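Local atomic coordinates of peroxidase (Cellulomonas bogoriensis 69B4 = DSM 16987, PDB entry 6QZO), a protein that binds heme b and probably uses it to catalyse DyP-type peroxidase reactions. Residues Val29-His33 with Ile75-Thr80; Met231-Ala237 with Thr356-Ala362. One frame throughout, in Å; residues are numbered along the deposited sequence.

In the fold
The two contacts illustrate packing within each of the two ferredoxin-like halves of a DyP-type peroxidase, one near the surface and one in the interior. Interaction 1 fastens the loop before strand 47-55 to the end of helix 61-78 in the N-terminal half, about 20 Å from the centre of the chain and away from the heme site. Interaction 2 pairs strands 229-238 and 356-366 in the sheet of the C-terminal half, about 10 Å from that centre. Its Ile-236 and Thr-356 line the heme pocket, the side chain of Thr-356 about 7 Å from that of His-292, the axial ligand of the iron. The centres of the two contacts are about 28 Å apart and their nearest atoms about 13 Å.

Interaction 1 of 2, residues Val29-His33 with Ile75-Thr80; sequences VVPCH and IERLTT
His-33 reaches from the loop 29-33 to Glu-76 on the last turns of helix 61-78, and NE2 of the imidazole donates to Glu-76 OE2 at 2.7 Å. This His-carboxylate hydrogen bond holds the loop before strand 47-55 on the helix of the N-terminal half. The N-H points almost straight at the oxygen (171°), which lies in the plane of the ring; the ring and carboxylate planes stand 76° apart, and the N-H comes to OE2 from above the carboxylate plane. The close-packed part lies beside this bond. Cys-32 aims its side chain at the helix, and SG, placed between its own backbone N and carbonyl carbon (chi1 63°), rests 3.9 Å from Glu-76 CG while also sitting over one face of the His-33 ring. Its CB meets the methyl CG2 of Ile-75 at 4.1 Å. Thr-79 is drawn back onto the helix: OG1 bonds to Ile-75 O, which also accepts from Thr-79 N. A water bridges the segments here, donating to Val-30 O at 3.0 Å and to Thr-79 OG1 at 2.9 Å, with a weak bond from Cys-32 N. Towards Val-29 the contact thins out: this residue is exposed, and its CG1 merely brushes Thr-79 O at 3.6 Å. Replacing Glu-76 by an alanine would probably leave His-33 NE2 without its acceptor, take away the CG that packs on Cys-32 SG, and let the imidazole turn more easily. Trp-370 extends the polar cluster, its NE1 hydrogen-bonding to Glu-76 OE2 and its ring meeting that of His-33 edge-to-face. With two N-H groups converging on OE2, the carboxylate is likely to stay ionised, and its charge may ease protonation of His-33.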
loop_
_atom_site.group_PDB
_atom_site.type_symbol
_atom_site.label_atom_id
_atom_site.label_comp_id
_atom_site.label_asym_id
_atom_site.label_seq_id
_atom_site.Cartn_x
_atom_site.Cartn_y
_atom_site.Cartn_z
ATOM N N VAL A 29 -8.861 -6.150 -18.973
ATOM C CA VAL A 29 -10.220 -5.591 -18.700
ATOM C C VAL A 29 -11.101 -6.718 -18.144
ATOM O O VAL A 29 -11.279 -7.740 -18.851
ATOM C CB VAL A 29 -10.835 -5.012 -19.991
ATOM C CG1 VAL A 29 -12.300 -4.609 -19.814
ATOM C CG2 VAL A 29 -10.020 -3.844 -20.528
ATOM N N VAL A 30 -11.622 -6.554 -16.931
ATOM C CA VAL A 30 -12.670 -7.445 -16.358
ATOM C C VAL A 30 -14.019 -6.798 -16.628
ATOM O O VAL A 30 -14.252 -5.685 -16.156
ATOM C CB VAL A 30 -12.483 -7.690 -14.855
ATOM C CG1 VAL A 30 -13.701 -8.394 -14.249
ATOM C CG2 VAL A 30 -11.181 -8.437 -14.561
ATOM N N PRO A 31 -14.950 -7.473 -17.359
ATOM C CA PRO A 31 -16.234 -6.867 -17.696
ATOM C C PRO A 31 -16.982 -6.507 -16.407
ATOM O O PRO A 31 -17.001 -7.318 -15.481
ATOM C CB PRO A 31 -16.978 -7.940 -18.511
ATOM C CG PRO A 31 -15.851 -8.822 -19.036
ATOM C CD PRO A 31 -14.813 -8.825 -17.926
ATOM N N CYS A 32 -17.535 -5.299 -16.354
ATOM C CA CYS A 32 -18.314 -4.796 -15.198
ATOM C C CYS A 32 -19.805 -5.166 -15.351
ATOM O O CYS A 32 -20.518 -5.089 -14.340
ATOM C CB CYS A 32 -18.135 -3.288 -15.072
ATOM S SG CYS A 32 -18.777 -2.365 -16.494
ATOM N N HIS A 33 -20.225 -5.588 -16.551
ATOM C CA HIS A 33 -21.607 -6.028 -16.869
ATOM C C HIS A 33 -21.748 -7.547 -16.751
ATOM O O HIS A 33 -20.834 -8.279 -17.197
ATOM C CB HIS A 33 -22.022 -5.593 -18.282
ATOM C CG HIS A 33 -22.022 -4.116 -18.463
ATOM N ND1 HIS A 33 -21.292 -3.501 -19.459
ATOM C CD2 HIS A 33 -22.617 -3.134 -17.762
ATOM C CE1 HIS A 33 -21.453 -2.197 -19.376
ATOM N NE2 HIS A 33 -22.269 -1.943 -18.341
ATOM N N ILE A 75 -17.598 3.632 -13.178
ATOM C CA ILE A 75 -17.222 2.192 -13.143
ATOM C C ILE A 75 -17.079 1.689 -14.584
ATOM O O ILE A 75 -16.079 1.013 -14.878
ATOM C CB ILE A 75 -18.243 1.364 -12.346
ATOM C CG1 ILE A 75 -18.270 1.757 -10.871
ATOM C CG2 ILE A 75 -17.951 -0.125 -12.503
ATOM C CD1 ILE A 75 -19.443 1.179 -10.123
ATOM N N GLU A 76 -18.042 1.995 -15.452
ATOM C CA GLU A 76 -18.049 1.472 -16.844
ATOM C C GLU A 76 -16.820 2.007 -17.588
ATOM O O GLU A 76 -16.247 1.262 -18.412
ATOM C CB GLU A 76 -19.358 1.831 -17.557
ATOM C CG GLU A 76 -20.555 1.021 -17.080
ATOM C CD GLU A 76 -21.872 1.293 -17.785
ATOM O OE1 GLU A 76 -21.904 2.147 -18.667
ATOM O OE2 GLU A 76 -22.835 0.567 -17.527
ATOM N N ARG A 77 -16.428 3.251 -17.300
ATOM C CA ARG A 77 -15.268 3.926 -17.943
ATOM C C ARG A 77 -13.946 3.429 -17.353
ATOM O O ARG A 77 -13.107 2.947 -18.126
ATOM C CB ARG A 77 -15.378 5.439 -17.763
ATOM C CG ARG A 77 -16.232 6.097 -18.831
ATOM C CD ARG A 77 -16.886 7.379 -18.379
ATOM N NE ARG A 77 -17.631 7.901 -19.511
ATOM C CZ ARG A 77 -17.068 8.512 -20.549
ATOM N NH1 ARG A 77 -15.770 8.732 -20.581
ATOM N NH2 ARG A 77 -17.821 8.940 -21.539
ATOM N N LEU A 78 -13.747 3.579 -16.047
ATOM C CA LEU A 78 -12.436 3.292 -15.391
ATOM C C LEU A 78 -12.050 1.827 -15.652
ATOM O O LEU A 78 -10.887 1.584 -16.017
ATOM C CB LEU A 78 -12.509 3.613 -13.894
ATOM C CG LEU A 78 -12.666 5.096 -13.536
ATOM C CD1 LEU A 78 -13.044 5.272 -12.069
ATOM C CD2 LEU A 78 -11.394 5.875 -13.835
ATOM N N THR A 79 -12.998 0.896 -15.565
ATOM C CA THR A 79 -12.753 -0.575 -15.704
ATOM C C THR A 79 -12.370 -0.933 -17.149
ATOM O O THR A 79 -11.812 -2.037 -17.342
ATOM C CB THR A 79 -13.942 -1.408 -15.207
ATOM O OG1 THR A 79 -15.097 -1.040 -15.961
ATOM C CG2 THR A 79 -14.212 -1.214 -13.734
ATOM N N THR A 80 -12.622 -0.045 -18.117
ATOM C CA THR A 80 -12.268 -0.250 -19.549
ATOM C C THR A 80 -11.097 0.658 -19.925
ATOM O O THR A 80 -10.768 0.727 -21.125
ATOM C CB THR A 80 -13.484 -0.058 -20.462
ATOM O OG1 THR A 80 -13.987 1.269 -20.291
ATOM C CG2 THR A 80 -14.576 -1.065 -20.184
HETATM O O HOH W 1 -15.522 -3.359 -17.586
#

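Interaction 2 of 2, residues Met231-Ala237 with Thr356-Ala362; sequences MVVRRIA and TFPVGSA. With HEM (protoporphyrin IX containing Fe), chain I.
A classic beta bulge interrupts the antiparallel ladder between strands 229-238 and 356-366, where Val-359 and Gly-360 both face Arg-235. Arg-235 O takes a nearly straight bond from Val-359 N at 2.8 Å and a weak one from Gly-360 N, while Arg-235 N donates to Gly-360 O. A CB on Gly-360 would come tight against that of Arg-235. Beyond the bulge the register shifts by one residue, bringing Ile-236 opposite Pro-358. Arg-234 folds back on itself, bent at chi2 (-81°) and chi3 (-83°), which brings its guanidinium alongside the neighbouring strand. There NH1 donates to Ser-361 OG at 3.0 Å, with the hydroxyl oxygen in the guanidinium plane at its edge, and Pro-358 CB lies over one face; NH2 makes a salt bridge with Asp-132. This pairing belongs to the four-stranded antiparallel sheet of the C-terminal ferredoxin-like half of the DyP fold, with strand 323-332 flanking 229-238 on its other side. Arg-235 runs extended from CG to NE, its CG 3.9 Å from Val-359 CG2; its NH1 hydrogen-bonds to Gln-176 OE1, and the guanidinium forms cation-pi contacts with Tyr-312 and Trp-138. On the same face Ala-237 CB sits over the Phe-357 ring, 4.0 Å from the centroid, in a CH-pi contact. Ile-236, on the face of Arg-234 and Pro-358, presses CD1 on the porphyrin methyl CMC at 3.5 Å, and Thr-356, at the start of its strand, brings CG2 to the vinyl carbon CBB at 3.5 Å while its OG1 hydrogen-bonds to Leu-352 O.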
loop_
_atom_site.group_PDB
_atom_site.type_symbol
_atom_site.label_atom_id
_atom_site.label_comp_id
_atom_site.label_asym_id
_atom_site.label_seq_id
_atom_site.Cartn_x
_atom_site.Cartn_y
_atom_site.Cartn_z
ATOM N N MET A 231 -22.325 -8.906 1.932
ATOM C CA MET A 231 -20.880 -8.677 2.124
ATOM C C MET A 231 -20.638 -8.391 3.604
ATOM O O MET A 231 -21.342 -7.540 4.153
ATOM C CB MET A 231 -20.414 -7.492 1.283
ATOM C CG MET A 231 -19.004 -7.035 1.602
ATOM S SD MET A 231 -18.608 -5.631 0.516
ATOM C CE MET A 231 -17.145 -5.020 1.330
ATOM N N VAL A 232 -19.696 -9.119 4.203
ATOM C CA VAL A 232 -19.161 -8.851 5.570
ATOM C C VAL A 232 -17.717 -8.375 5.411
ATOM O O VAL A 232 -16.972 -9.020 4.663
ATOM C CB VAL A 232 -19.233 -10.104 6.453
ATOM C CG1 VAL A 232 -18.425 -9.939 7.729
ATOM C CG2 VAL A 232 -20.668 -10.479 6.762
ATOM N N VAL A 233 -17.364 -7.290 6.103
ATOM C CA VAL A 233 -15.968 -6.819 6.277
ATOM C C VAL A 233 -15.655 -6.810 7.769
ATOM O O VAL A 233 -16.230 -5.964 8.477
ATOM C CB VAL A 233 -15.760 -5.426 5.663
ATOM C CG1 VAL A 233 -14.340 -4.927 5.821
ATOM C CG2 VAL A 233 -16.145 -5.422 4.200
ATOM N N ARG A 234 -14.803 -7.744 8.206
ATOM C CA ARG A 234 -14.153 -7.718 9.536
ATOM C C ARG A 234 -12.690 -7.311 9.338
ATOM O O ARG A 234 -11.969 -7.996 8.574
ATOM C CB ARG A 234 -14.215 -9.087 10.207
ATOM C CG ARG A 234 -15.613 -9.656 10.350
ATOM C CD ARG A 234 -16.370 -9.098 11.532
ATOM N NE ARG A 234 -16.067 -9.750 12.776
ATOM C CZ ARG A 234 -16.669 -9.506 13.931
ATOM N NH1 ARG A 234 -17.590 -8.559 14.043
ATOM N NH2 ARG A 234 -16.299 -10.216 14.980
ATOM N N ARG A 235 -12.288 -6.214 9.961
ATOM C CA ARG A 235 -10.866 -5.830 10.126
ATOM C C ARG A 235 -10.354 -6.610 11.331
ATOM O O ARG A 235 -10.834 -6.334 12.456
ATOM C CB ARG A 235 -10.750 -4.321 10.342
ATOM C CG ARG A 235 -9.345 -3.778 10.157
ATOM C CD ARG A 235 -9.284 -2.294 10.425
ATOM N NE ARG A 235 -7.944 -1.741 10.340
ATOM C CZ ARG A 235 -7.280 -1.477 9.219
ATOM N NH1 ARG A 235 -7.803 -1.749 8.033
ATOM N NH2 ARG A 235 -6.072 -0.939 9.273
ATOM N N ILE A 236 -9.490 -7.598 11.116
ATOM C CA ILE A 236 -9.052 -8.507 12.217
ATOM C C ILE A 236 -7.550 -8.310 12.404
ATOM O O ILE A 236 -6.781 -8.683 11.505
ATOM C CB ILE A 236 -9.435 -9.981 11.969
ATOM C CG1 ILE A 236 -10.879 -10.122 11.486
ATOM C CG2 ILE A 236 -9.204 -10.789 13.235
ATOM C CD1 ILE A 236 -11.262 -11.548 11.133
ATOM N N ALA A 237 -7.184 -7.723 13.550
ATOM C CA ALA A 237 -5.794 -7.399 13.920
ATOM C C ALA A 237 -5.075 -8.686 14.336
ATOM O O ALA A 237 -5.716 -9.553 15.004
ATOM C CB ALA A 237 -5.801 -6.385 15.019
ATOM N N THR A 356 -5.475 -13.066 17.582
ATOM C CA THR A 356 -6.266 -12.236 16.650
ATOM C C THR A 356 -7.370 -11.546 17.449
ATOM O O THR A 356 -7.716 -12.065 18.508
ATOM C CB THR A 356 -6.881 -13.078 15.523
ATOM O OG1 THR A 356 -7.826 -13.945 16.141
ATOM C CG2 THR A 356 -5.863 -13.876 14.736
ATOM N N PHE A 357 -7.895 -10.424 16.955
ATOM C CA PHE A 357 -9.072 -9.754 17.553
ATOM C C PHE A 357 -9.729 -8.851 16.518
ATOM O O PHE A 357 -9.060 -8.148 15.779
ATOM C CB PHE A 357 -8.712 -9.071 18.878
ATOM C CG PHE A 357 -7.574 -8.076 18.862
ATOM C CD1 PHE A 357 -6.275 -8.472 19.140
ATOM C CD2 PHE A 357 -7.822 -6.725 18.648
ATOM C CE1 PHE A 357 -5.236 -7.550 19.124
ATOM C CE2 PHE A 357 -6.782 -5.796 18.660
ATOM C CZ PHE A 357 -5.486 -6.207 18.895
ATOM N N PRO A 358 -11.083 -8.882 16.400
ATOM C CA PRO A 358 -11.787 -8.023 15.453
ATOM C C PRO A 358 -11.798 -6.578 15.959
ATOM O O PRO A 358 -12.167 -6.372 17.100
ATOM C CB PRO A 358 -13.214 -8.601 15.420
ATOM C CG PRO A 358 -13.155 -9.887 16.206
ATOM C CD PRO A 358 -12.009 -9.726 17.177
ATOM N N VAL A 359 -11.397 -5.632 15.107
ATOM C CA VAL A 359 -11.383 -4.174 15.446
ATOM C C VAL A 359 -12.358 -3.405 14.541
ATOM O O VAL A 359 -12.566 -2.208 14.811
ATOM C CB VAL A 359 -9.960 -3.591 15.408
ATOM C CG1 VAL A 359 -9.098 -4.230 16.489
ATOM C CG2 VAL A 359 -9.296 -3.724 14.045
ATOM N N GLY A 360 -12.977 -4.067 13.564
ATOM C CA GLY A 360 -13.961 -3.449 12.661
ATOM C C GLY A 360 -14.953 -4.463 12.130
ATOM O O GLY A 360 -14.526 -5.593 11.848
ATOM N N SER A 361 -16.221 -4.055 11.989
ATOM C CA SER A 361 -17.324 -4.908 11.477
ATOM C C SER A 361 -18.286 -4.066 10.640
ATOM O O SER A 361 -18.786 -3.006 11.140
ATOM C CB SER A 361 -18.064 -5.600 12.586
ATOM O OG SER A 361 -18.786 -6.720 12.059
ATOM N N ALA A 362 -18.574 -4.523 9.413
ATOM C CA ALA A 362 -19.560 -3.882 8.529
ATOM C C ALA A 362 -20.299 -4.950 7.724
ATOM O O ALA A 362 -19.643 -5.911 7.244
ATOM C CB ALA A 362 -18.849 -2.913 7.650
HETATM C CHA HEM I . -9.694 -21.318 7.323
HETATM C CHB HEM I . -6.681 -17.949 8.975
HETATM C CHC HEM I . -10.436 -15.470 10.733
HETATM C CHD HEM I . -13.474 -18.627 8.723
HETATM C C1A HEM I . -8.561 -20.625 7.652
HETATM C C2A HEM I . -7.235 -21.107 7.449
HETATM C C3A HEM I . -6.392 -20.159 7.930
HETATM C C4A HEM I . -7.187 -19.088 8.395
HETATM C CMA HEM I . -4.876 -20.203 7.959
HETATM C CAA HEM I . -6.828 -22.450 6.868
HETATM C CBA HEM I . -6.658 -22.439 5.349
HETATM C CGA HEM I . -8.001 -22.342 4.701
HETATM O O1A HEM I . -8.421 -21.186 4.416
HETATM O O2A HEM I . -8.669 -23.389 4.475
HETATM C C1B HEM I . -7.472 -16.993 9.601
HETATM C C2B HEM I . -6.908 -15.859 10.245
HETATM C C3B HEM I . -7.964 -15.145 10.757
HETATM C C4B HEM I . -9.166 -15.907 10.393
HETATM C CMB HEM I . -5.424 -15.514 10.323
HETATM C CAB HEM I . -8.002 -13.845 11.456
HETATM C CBB HEM I . -6.969 -13.006 11.517
HETATM C C1C HEM I . -11.597 -16.093 10.338
HETATM C C2C HEM I . -12.874 -15.637 10.661
HETATM C C3C HEM I . -13.778 -16.514 10.109
HETATM C C4C HEM I . -13.009 -17.535 9.423
HETATM C CMC HEM I . -13.269 -14.429 11.466
HETATM C CAC HEM I . -15.215 -16.201 10.331
HETATM C CBC HEM I . -16.229 -16.892 9.887
HETATM C C1D HEM I . -12.650 -19.631 8.176
HETATM C C2D HEM I . -13.201 -20.800 7.466
HETATM C C3D HEM I . -12.155 -21.559 7.094
HETATM C C4D HEM I . -10.967 -20.831 7.573
HETATM C CMD HEM I . -14.650 -21.175 7.201
HETATM C CAD HEM I . -12.214 -22.888 6.331
HETATM C CBD HEM I . -12.315 -24.075 7.311
HETATM C CGD HEM I . -12.436 -25.453 6.668
HETATM O O1D HEM I . -13.533 -25.855 6.224
HETATM O O2D HEM I . -11.447 -26.236 6.599
HETATM N NA HEM I . -8.513 -19.390 8.230
HETATM N NB HEM I . -8.801 -16.986 9.717
HETATM N NC HEM I . -11.676 -17.238 9.602
HETATM N ND HEM I . -11.312 -19.705 8.207
HETATM FE FE HEM I . -10.104 -18.460 8.960
#